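PDB 3PF0: imelysin-like protein from Psychrobacter arcticus, which is of unknown function but belongs to the imelysin-like M75 peptidase family and has been proposed to be a metalloendopeptidase. Local coordinates for residues Ala68-Gln73 / Gln107-Ala112. Residues are numbered along the deposited sequence; the frame is centred on the assembly and turned at random.
Sequences ADAAKQ and QAWASA
Ala108 sets its methyl group against the backbone of Ala70, CB of Ala108 lying 3.8 Å from CA of Ala70, and the two residues together carry most of the buried surface. With only a methyl on each of these two residues, their CA atoms can approach to 4.9 Å. The methyls also touch directly, Ala70 CB to Ala108 CB at 4.2 Å. This is small-residue packing between antiparallel helices: the segments of helix 48-84 and helix 92-112 run at 159° with their axes 8.4 Å apart, inside an all-helical chain of the imelysin family. Trp109 extends the apolar seam on one flank, where the methyl of Ala70 meets the edge of the indole near its plane, Ala70 CB to Trp109 CE3 being 4.3 Å; the same indole also touches Leu200 of helix 183-214. Around Ala108 the other neighbours are partly polar. With CG of Asp69 anti to the backbone N (chi1 -171°), its carboxylate reaches Gln73 through OD1 and the Ala108 methyl through OD2, Asp69 OD2 to Ala108 CB being 3.5 Å, while CG of Gln73 rests on the same methyl. One helical turn apart, these two side chains are joined: Gln73 NE2 donates to Asp69 OD1 over 3.0 Å in a nearly straight bond, the acceptor lying in the amide plane but the donor approaching the syn side 34° out of the carboxylate plane. Replacing Asp69 with an alanine would remove this acceptor and is likely to leave Gln73 NE2 without this partner, the amide then held through OE1, and to uncover one side of the Ala108 methyl. Further along, the backbone O of Gln73 accepts a hydrogen bond from Gln101 NE2, which ties helix 48-84 to helix 92-112 beyond the alanine contact.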
loop_
_atom_site.group_PDB
_atom_site.type_symbol
_atom_site.label_atom_id
_atom_site.label_comp_id
_atom_site.label_asym_id
_atom_site.label_seq_id
_atom_site.Cartn_x
_atom_site.Cartn_y
_atom_site.Cartn_z
ATOM N N ALA A 68 2.164 -3.740 11.430
ATOM C CA ALA A 68 1.471 -4.472 12.497
ATOM C C ALA A 68 -0.020 -4.623 12.165
ATOM O O ALA A 68 -0.574 -5.709 12.339
ATOM C CB ALA A 68 1.651 -3.765 13.841
ATOM N N ASP A 69 -0.640 -3.551 11.626
ATOM C CA ASP A 69 -2.037 -3.554 11.228
ATOM C C ASP A 69 -2.278 -4.492 10.051
ATOM O O ASP A 69 -3.224 -5.269 10.113
ATOM C CB ASP A 69 -2.548 -2.146 10.895
ATOM C CG ASP A 69 -4.051 -2.122 10.689
ATOM O OD1 ASP A 69 -4.778 -2.704 11.533
ATOM O OD2 ASP A 69 -4.503 -1.541 9.676
ATOM N N ALA A 70 -1.416 -4.465 9.012
ATOM C CA ALA A 70 -1.550 -5.383 7.882
ATOM C C ALA A 70 -1.460 -6.860 8.365
ATOM O O ALA A 70 -2.237 -7.704 7.900
ATOM C CB ALA A 70 -0.493 -5.088 6.820
ATOM N N ALA A 71 -0.546 -7.151 9.313
ATOM C CA ALA A 71 -0.372 -8.498 9.885
ATOM C C ALA A 71 -1.631 -8.926 10.677
ATOM O O ALA A 71 -2.090 -10.059 10.534
ATOM C CB ALA A 71 0.863 -8.543 10.782
ATOM N N LYS A 72 -2.194 -7.997 11.467
ATOM C CA LYS A 72 -3.408 -8.176 12.279
ATOM C C LYS A 72 -4.619 -8.521 11.365
ATOM O O LYS A 72 -5.342 -9.482 11.636
ATOM C CB LYS A 72 -3.653 -6.882 13.079
ATOM C CG LYS A 72 -4.924 -6.798 13.921
ATOM C CD LYS A 72 -5.019 -5.392 14.519
ATOM C CE LYS A 72 -6.334 -5.078 15.186
ATOM N NZ LYS A 72 -6.268 -3.805 15.958
ATOM N N GLN A 73 -4.786 -7.767 10.270
ATOM C CA GLN A 73 -5.869 -7.952 9.307
ATOM C C GLN A 73 -5.747 -9.278 8.547
ATOM O O GLN A 73 -6.778 -9.878 8.229
ATOM C CB GLN A 73 -5.952 -6.768 8.330
ATOM C CG GLN A 73 -6.287 -5.414 8.975
ATOM C CD GLN A 73 -7.293 -5.441 10.107
ATOM O OE1 GLN A 73 -8.293 -6.175 10.105
ATOM N NE2 GLN A 73 -7.061 -4.603 11.092
ATOM N N GLN A 107 -6.615 -2.635 2.151
ATOM C CA GLN A 107 -6.515 -1.223 2.543
ATOM C C GLN A 107 -5.316 -0.999 3.502
ATOM O O GLN A 107 -4.592 -0.014 3.333
ATOM C CB GLN A 107 -7.820 -0.745 3.192
ATOM C CG GLN A 107 -8.945 -0.505 2.180
ATOM C CD GLN A 107 -10.220 -0.092 2.859
ATOM O OE1 GLN A 107 -10.897 -0.888 3.512
ATOM N NE2 GLN A 107 -10.603 1.156 2.691
ATOM N N ALA A 108 -5.104 -1.920 4.477
ATOM C CA ALA A 108 -3.997 -1.872 5.447
ATOM C C ALA A 108 -2.645 -2.021 4.745
ATOM O O ALA A 108 -1.702 -1.309 5.080
ATOM C CB ALA A 108 -4.156 -2.957 6.512
ATOM N N TRP A 109 -2.545 -2.922 3.773
ATOM C CA TRP A 109 -1.294 -3.080 3.039
ATOM C C TRP A 109 -1.042 -1.887 2.110
ATOM O O TRP A 109 0.117 -1.493 1.949
ATOM C CB TRP A 109 -1.236 -4.386 2.262
ATOM C CG TRP A 109 0.033 -4.516 1.466
ATOM C CD1 TRP A 109 0.170 -4.376 0.118
ATOM C CD2 TRP A 109 1.365 -4.636 1.995
ATOM N NE1 TRP A 109 1.500 -4.451 -0.233
ATOM C CE2 TRP A 109 2.256 -4.581 0.903
ATOM C CE3 TRP A 109 1.891 -4.771 3.294
ATOM C CZ2 TRP A 109 3.644 -4.692 1.062
ATOM C CZ3 TRP A 109 3.268 -4.870 3.450
ATOM C CH2 TRP A 109 4.126 -4.835 2.345
ATOM N N ALA A 110 -2.110 -1.298 1.531
ATOM C CA ALA A 110 -1.995 -0.113 0.665
ATOM C C ALA A 110 -1.353 1.032 1.453
ATOM O O ALA A 110 -0.498 1.735 0.921
ATOM C CB ALA A 110 -3.361 0.302 0.123
ATOM N N SER A 111 -1.713 1.159 2.744
ATOM C CA SER A 111 -1.144 2.145 3.658
ATOM C C SER A 111 0.327 1.822 3.944
ATOM O O SER A 111 1.165 2.710 3.817
ATOM C CB SER A 111 -1.954 2.190 4.948
ATOM O OG SER A 111 -3.226 2.743 4.649
ATOM N N ALA A 112 0.655 0.548 4.250
ATOM C CA ALA A 112 2.035 0.089 4.520
ATOM C C ALA A 112 2.971 0.280 3.300
ATOM O O ALA A 112 4.196 0.365 3.463
ATOM C CB ALA A 112 2.033 -1.380 4.946
#